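Local coordinates for putative Oleoyl-[acyl-carrier protein] thioesterase (Lactobacillus plantarum, PDB 2OWN) that probably hydrolyses the thioester of oleoyl-[acyl-carrier protein], releasing the free fatty acid, through a pair of hotdog-fold domains, at residues D232-S237 / W254-E259; H59-V64 / P132-P137. One frame throughout, in Å; residues are numbered along the deposited sequence.

Interaction 1 (D232-S237 / W254-E259); sequences DQVTTS and WRTLPE
V234 and W254 form an antiparallel hydrogen-bonded pair, and their bonds fix the register in which strand 233-241 meets strand 246-256. W254 N reaches V234 O at 2.9 Å, and V234 N gives the longer return bond to W254 O. One step out, T256 N bonds D232 O at 2.7 Å, so the ladder runs just past the non-hydrogen-bonded pair Q233 and R255, whose CA atoms lie 4.4 Å apart.

The fourth bond is made by side chains. W254 NE1 points its hydrogen at T236 OG1, 3.1 Å away, with an N-H...O angle of 169° and 4° out of the indole plane, two residues along the partner strand from V234. A chi1 of 68° sets OG1 between the backbone N and carbonyl carbon of T236, turned to the nitrogen edge of the indole. T236 OG1 is also hydrogen-bonded to H238, so the hydroxyl joins two side chains.

On the same face as the indole, V234 CG2 makes apolar contact 3.8 Å from W254 CB, and V234 CG1 comes near the T256 hydroxyl without a bond between them. F196 packs edge-to-face with the indole from helix 194-197. On the face of Q233 and R255, Q233 CB passes 3.1 Å from W254 O, whereas R255 sends its guanidinium to a salt bridge with D201 on strand 200-209.

The chemistry is consistent with an indole restrained in rotation at the open end of a beta hairpin of the C-terminal hotdog domain: its buried N-H is satisfied in plane, and its ring packs on F196.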
loop_
_atom_site.group_PDB
_atom_site.type_symbol
_atom_site.label_atom_id
_atom_site.label_comp_id
_atom_site.label_asym_id
_atom_site.label_seq_id
_atom_site.Cartn_x
_atom_site.Cartn_y
_atom_site.Cartn_z
ATOM N N ASP B 232 10.815 -15.109 -25.767
ATOM C CA ASP B 232 11.077 -13.898 -24.954
ATOM C C ASP B 232 10.549 -13.950 -23.508
ATOM O O ASP B 232 10.431 -12.894 -22.869
ATOM C CB ASP B 232 10.563 -12.631 -25.695
ATOM C CG ASP B 232 11.158 -12.476 -27.083
ATOM O OD1 ASP B 232 12.376 -12.695 -27.260
ATOM O OD2 ASP B 232 10.408 -12.078 -27.993
ATOM N N GLN B 233 10.318 -15.163 -22.970
ATOM C CA GLN B 233 9.774 -15.354 -21.627
ATOM C C GLN B 233 10.587 -16.242 -20.681
ATOM O O GLN B 233 11.508 -16.949 -21.101
ATOM C CB GLN B 233 8.328 -15.889 -21.711
ATOM C CG GLN B 233 7.342 -14.913 -22.378
ATOM C CD GLN B 233 5.869 -15.317 -22.292
ATOM O OE1 GLN B 233 5.492 -16.289 -21.629
ATOM N NE2 GLN B 233 5.026 -14.538 -22.948
ATOM N N VAL B 234 10.261 -16.096 -19.391
ATOM C CA VAL B 234 10.816 -16.869 -18.269
ATOM C C VAL B 234 9.657 -17.180 -17.307
ATOM O O VAL B 234 8.619 -16.485 -17.326
ATOM C CB VAL B 234 11.969 -16.140 -17.518
ATOM C CG1 VAL B 234 13.148 -15.911 -18.441
ATOM C CG2 VAL B 234 11.507 -14.817 -16.931
ATOM N N THR B 235 9.848 -18.200 -16.475
ATOM C CA THR B 235 8.847 -18.645 -15.492
ATOM C C THR B 235 9.437 -18.605 -14.094
ATOM O O THR B 235 10.606 -18.953 -13.927
ATOM C CB THR B 235 8.394 -20.084 -15.793
ATOM O OG1 THR B 235 8.022 -20.186 -17.171
ATOM C CG2 THR B 235 7.206 -20.514 -14.901
ATOM N N THR B 236 8.657 -18.131 -13.112
ATOM C CA THR B 236 9.069 -18.155 -11.691
ATOM C C THR B 236 8.018 -18.998 -10.937
ATOM O O THR B 236 6.825 -18.779 -11.116
ATOM C CB THR B 236 9.319 -16.782 -11.042
ATOM O OG1 THR B 236 8.100 -16.058 -10.918
ATOM C CG2 THR B 236 10.361 -15.979 -11.852
ATOM N N SER B 237 8.491 -19.976 -10.165
ATOM C CA SER B 237 7.688 -20.894 -9.349
ATOM C C SER B 237 7.927 -20.442 -7.921
ATOM O O SER B 237 9.077 -20.420 -7.492
ATOM C CB SER B 237 8.147 -22.335 -9.557
ATOM O OG SER B 237 7.437 -23.240 -8.731
ATOM N N TRP B 254 6.651 -14.320 -17.166
ATOM C CA TRP B 254 7.207 -12.986 -17.413
ATOM C C TRP B 254 7.756 -12.835 -18.813
ATOM O O TRP B 254 8.218 -13.820 -19.364
ATOM C CB TRP B 254 8.401 -12.739 -16.493
ATOM C CG TRP B 254 8.170 -12.846 -15.048
ATOM C CD1 TRP B 254 8.171 -13.987 -14.318
ATOM C CD2 TRP B 254 7.995 -11.768 -14.118
ATOM N NE1 TRP B 254 7.978 -13.700 -12.996
ATOM C CE2 TRP B 254 7.846 -12.353 -12.833
ATOM C CE3 TRP B 254 7.920 -10.363 -14.243
ATOM C CZ2 TRP B 254 7.652 -11.586 -11.653
ATOM C CZ3 TRP B 254 7.712 -9.582 -13.075
ATOM C CH2 TRP B 254 7.582 -10.208 -11.788
ATOM N N ARG B 255 7.755 -11.604 -19.341
ATOM C CA ARG B 255 8.328 -11.281 -20.660
ATOM C C ARG B 255 9.659 -10.585 -20.367
ATOM O O ARG B 255 9.671 -9.598 -19.636
ATOM C CB ARG B 255 7.441 -10.354 -21.491
ATOM C CG ARG B 255 7.947 -10.171 -22.930
ATOM C CD ARG B 255 7.044 -9.319 -23.806
ATOM N NE ARG B 255 7.035 -7.898 -23.433
ATOM C CZ ARG B 255 6.198 -7.278 -22.582
ATOM N NH1 ARG B 255 5.223 -7.924 -21.908
ATOM N NH2 ARG B 255 6.352 -5.958 -22.386
ATOM N N THR B 256 10.751 -11.082 -20.949
ATOM C CA THR B 256 12.097 -10.506 -20.779
ATOM C C THR B 256 12.186 -9.257 -21.662
ATOM O O THR B 256 11.941 -9.338 -22.874
ATOM C CB THR B 256 13.194 -11.516 -21.117
ATOM O OG1 THR B 256 13.029 -12.661 -20.273
ATOM C CG2 THR B 256 14.612 -10.933 -20.916
ATOM N N LEU B 257 12.509 -8.118 -21.040
ATOM C CA LEU B 257 12.632 -6.836 -21.731
ATOM C C LEU B 257 14.021 -6.727 -22.387
ATOM O O LEU B 257 14.993 -7.287 -21.833
ATOM C CB LEU B 257 12.399 -5.663 -20.769
ATOM C CG LEU B 257 11.054 -5.648 -20.028
ATOM C CD1 LEU B 257 11.020 -4.505 -19.026
ATOM C CD2 LEU B 257 9.841 -5.568 -20.976
ATOM N N PRO B 258 14.131 -6.041 -23.568
ATOM C CA PRO B 258 15.448 -5.865 -24.225
ATOM C C PRO B 258 16.496 -5.171 -23.351
ATOM O O PRO B 258 17.633 -5.606 -23.351
ATOM C CB PRO B 258 15.129 -5.007 -25.460
ATOM C CG PRO B 258 13.726 -5.189 -25.700
ATOM C CD PRO B 258 13.072 -5.417 -24.387
ATOM N N GLU B 259 16.080 -4.144 -22.601
ATOM C CA GLU B 259 16.940 -3.374 -21.700
ATOM C C GLU B 259 16.309 -3.222 -20.313
ATOM O O GLU B 259 15.070 -3.303 -20.202
ATOM C CB GLU B 259 17.197 -1.994 -22.294
ATOM C CG GLU B 259 17.916 -2.018 -23.656
ATOM C CD GLU B 259 18.097 -0.638 -24.297
ATOM O OE1 GLU B 259 17.762 0.398 -23.680
ATOM O OE2 GLU B 259 18.580 -0.595 -25.451
#

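Interaction 2 (H59-V64 / P132-P137); sequences HGVGWV and PELVAP
This is a side-chain packing contact in the N-terminal hotdog domain, where the start of strand 61-72 and the turn before it face the loop between strands 127-128 and 141-142. The nearest CA atoms, of H59 and L134, are 9.4 Å apart, and 264 Å² is buried by side chains reaching across.

L134 fills the middle of the gap: CD1 meets V61 CG2 at 3.9 Å, while CD2 lies alongside the imidazole, 3.9 Å from H59 ND1. M55 and V56 of helix 53-58 and M119 of strand 109-121 also touch L134.

E133, on the exposed side of the contact, brings its carboxylate to the imidazole. OE2 lies 3.2 Å from both H59 CD2 and H59 NE2, but the planes are 60° apart and the geometry at NE2 is unsuited to a hydrogen bond. The E133 chain gets there because chi1 of 63° starts CG between the backbone N and carbonyl carbon, and then runs extended. H59 ND1 makes a weak hydrogen bond to M55 O. An alanine in place of the histidine is likely to leave L134 CD2 less covered and the E133 carboxylate without the ring it faces.

Further along the strand, the side chain of W63 comes within about 3 Å of a bound, unidentified molecule, probably from the crystallisation liquor, and W63 NE1, buried here, has no partner in the model. Its benzo edge, in the ring plane, takes a methyl: V135 CG2 sits 3.4 Å from W63 CZ2 and 3.5 Å from W63 CH2.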
loop_
_atom_site.group_PDB
_atom_site.type_symbol
_atom_site.label_atom_id
_atom_site.label_comp_id
_atom_site.label_asym_id
_atom_site.label_seq_id
_atom_site.Cartn_x
_atom_site.Cartn_y
_atom_site.Cartn_z
ATOM N N HIS B 59 -24.967 -14.662 8.881
ATOM C CA HIS B 59 -25.355 -16.054 8.533
ATOM C C HIS B 59 -24.303 -17.137 8.964
ATOM O O HIS B 59 -24.458 -18.313 8.596
ATOM C CB HIS B 59 -25.668 -16.177 7.020
ATOM C CG HIS B 59 -26.808 -15.318 6.566
ATOM N ND1 HIS B 59 -26.629 -14.065 6.023
ATOM C CD2 HIS B 59 -28.145 -15.532 6.587
ATOM C CE1 HIS B 59 -27.806 -13.544 5.724
ATOM N NE2 HIS B 59 -28.743 -14.414 6.055
ATOM N N GLY B 60 -23.275 -16.762 9.751
ATOM C CA GLY B 60 -22.225 -17.679 10.225
ATOM C C GLY B 60 -21.313 -18.218 9.136
ATOM O O GLY B 60 -20.845 -19.353 9.250
ATOM N N VAL B 61 -21.065 -17.403 8.101
ATOM C CA VAL B 61 -20.231 -17.746 6.927
ATOM C C VAL B 61 -19.516 -16.525 6.323
ATOM O O VAL B 61 -19.873 -15.380 6.612
ATOM C CB VAL B 61 -21.073 -18.433 5.800
ATOM C CG1 VAL B 61 -21.457 -19.856 6.176
ATOM C CG2 VAL B 61 -22.313 -17.596 5.463
ATOM N N GLY B 62 -18.512 -16.796 5.490
ATOM C CA GLY B 62 -17.725 -15.751 4.804
ATOM C C GLY B 62 -17.025 -16.275 3.560
ATOM O O GLY B 62 -16.593 -17.435 3.554
ATOM N N TRP B 63 -16.920 -15.430 2.525
ATOM C CA TRP B 63 -16.255 -15.792 1.261
ATOM C C TRP B 63 -14.732 -15.838 1.464
ATOM O O TRP B 63 -14.165 -14.931 2.088
ATOM C CB TRP B 63 -16.593 -14.829 0.117
ATOM C CG TRP B 63 -18.010 -14.872 -0.340
ATOM C CD1 TRP B 63 -18.997 -13.975 -0.055
ATOM C CD2 TRP B 63 -18.602 -15.876 -1.166
ATOM N NE1 TRP B 63 -20.170 -14.346 -0.667
ATOM C CE2 TRP B 63 -19.965 -15.513 -1.354
ATOM C CE3 TRP B 63 -18.114 -17.056 -1.775
ATOM C CZ2 TRP B 63 -20.863 -16.295 -2.133
ATOM C CZ3 TRP B 63 -19.004 -17.845 -2.562
ATOM C CH2 TRP B 63 -20.368 -17.453 -2.728
ATOM N N VAL B 64 -14.110 -16.913 0.968
ATOM C CA VAL B 64 -12.659 -17.153 1.048
ATOM C C VAL B 64 -12.173 -17.572 -0.340
ATOM O O VAL B 64 -12.592 -18.627 -0.820
ATOM C CB VAL B 64 -12.348 -18.269 2.097
ATOM C CG1 VAL B 64 -10.848 -18.627 2.144
ATOM C CG2 VAL B 64 -12.835 -17.849 3.482
ATOM N N PRO B 132 -27.771 -19.943 -1.627
ATOM C CA PRO B 132 -28.238 -19.210 -2.837
ATOM C C PRO B 132 -28.670 -17.735 -2.614
ATOM O O PRO B 132 -28.595 -16.964 -3.566
ATOM C CB PRO B 132 -29.394 -20.081 -3.362
ATOM C CG PRO B 132 -29.847 -20.843 -2.204
ATOM C CD PRO B 132 -28.629 -21.121 -1.386
ATOM N N GLU B 133 -29.119 -17.377 -1.400
ATOM C CA GLU B 133 -29.495 -15.979 -1.045
ATOM C C GLU B 133 -28.296 -15.001 -1.124
ATOM O O GLU B 133 -28.482 -13.848 -1.515
ATOM C CB GLU B 133 -30.169 -15.884 0.343
ATOM C CG GLU B 133 -29.299 -16.293 1.566
ATOM C CD GLU B 133 -30.028 -16.219 2.912
ATOM O OE1 GLU B 133 -31.159 -15.683 2.999
ATOM O OE2 GLU B 133 -29.443 -16.698 3.906
ATOM N N LEU B 134 -27.100 -15.470 -0.739
ATOM C CA LEU B 134 -25.846 -14.671 -0.796
ATOM C C LEU B 134 -25.198 -14.578 -2.211
ATOM O O LEU B 134 -24.269 -13.784 -2.386
ATOM C CB LEU B 134 -24.816 -15.189 0.226
ATOM C CG LEU B 134 -25.279 -15.293 1.690
ATOM C CD1 LEU B 134 -24.151 -15.832 2.551
ATOM C CD2 LEU B 134 -25.780 -13.969 2.265
ATOM N N VAL B 135 -25.660 -15.399 -3.172
ATOM C CA VAL B 135 -25.200 -15.431 -4.586
ATOM C C VAL B 135 -26.267 -14.919 -5.596
ATOM O O VAL B 135 -25.881 -14.335 -6.617
ATOM C CB VAL B 135 -24.690 -16.856 -4.965
ATOM C CG1 VAL B 135 -24.168 -16.933 -6.403
ATOM C CG2 VAL B 135 -23.567 -17.253 -4.043
ATOM N N ALA B 136 -27.565 -15.155 -5.323
ATOM C CA ALA B 136 -28.723 -14.716 -6.181
ATOM C C ALA B 136 -28.695 -13.252 -6.684
ATOM O O ALA B 136 -28.937 -13.050 -7.884
ATOM C CB ALA B 136 -30.081 -15.003 -5.501
ATOM N N PRO B 137 -28.422 -12.244 -5.794
ATOM C CA PRO B 137 -28.308 -10.818 -6.212
ATOM C C PRO B 137 -27.286 -10.535 -7.347
ATOM O O PRO B 137 -27.486 -9.584 -8.096
ATOM C CB PRO B 137 -27.910 -10.101 -4.915
ATOM C CG PRO B 137 -28.476 -10.928 -3.859
ATOM C CD PRO B 137 -28.284 -12.342 -4.327
#

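How the interactions relate
From the N terminus, the chain first passes 59-64 at the head of strand 61-72, then runs through strands 81-91, 95-103, 109-121 and 127-128 before 132-137 returns to close interaction 2, a loop of 67 intervening residues. Interaction 1 opens only afterwards and closes a much shorter one, 16 residues, the rest of the hairpin formed by strands 233-241 and 246-256. The two are therefore in series, neither nesting nor crossing. Their centres lie 40 Å apart, on opposite sides of the chain's centre, and each belongs to a different hotdog domain. Strand pairing of 61-72 with 200-209, and of 200-209 with 246-256, links the two regions indirectly.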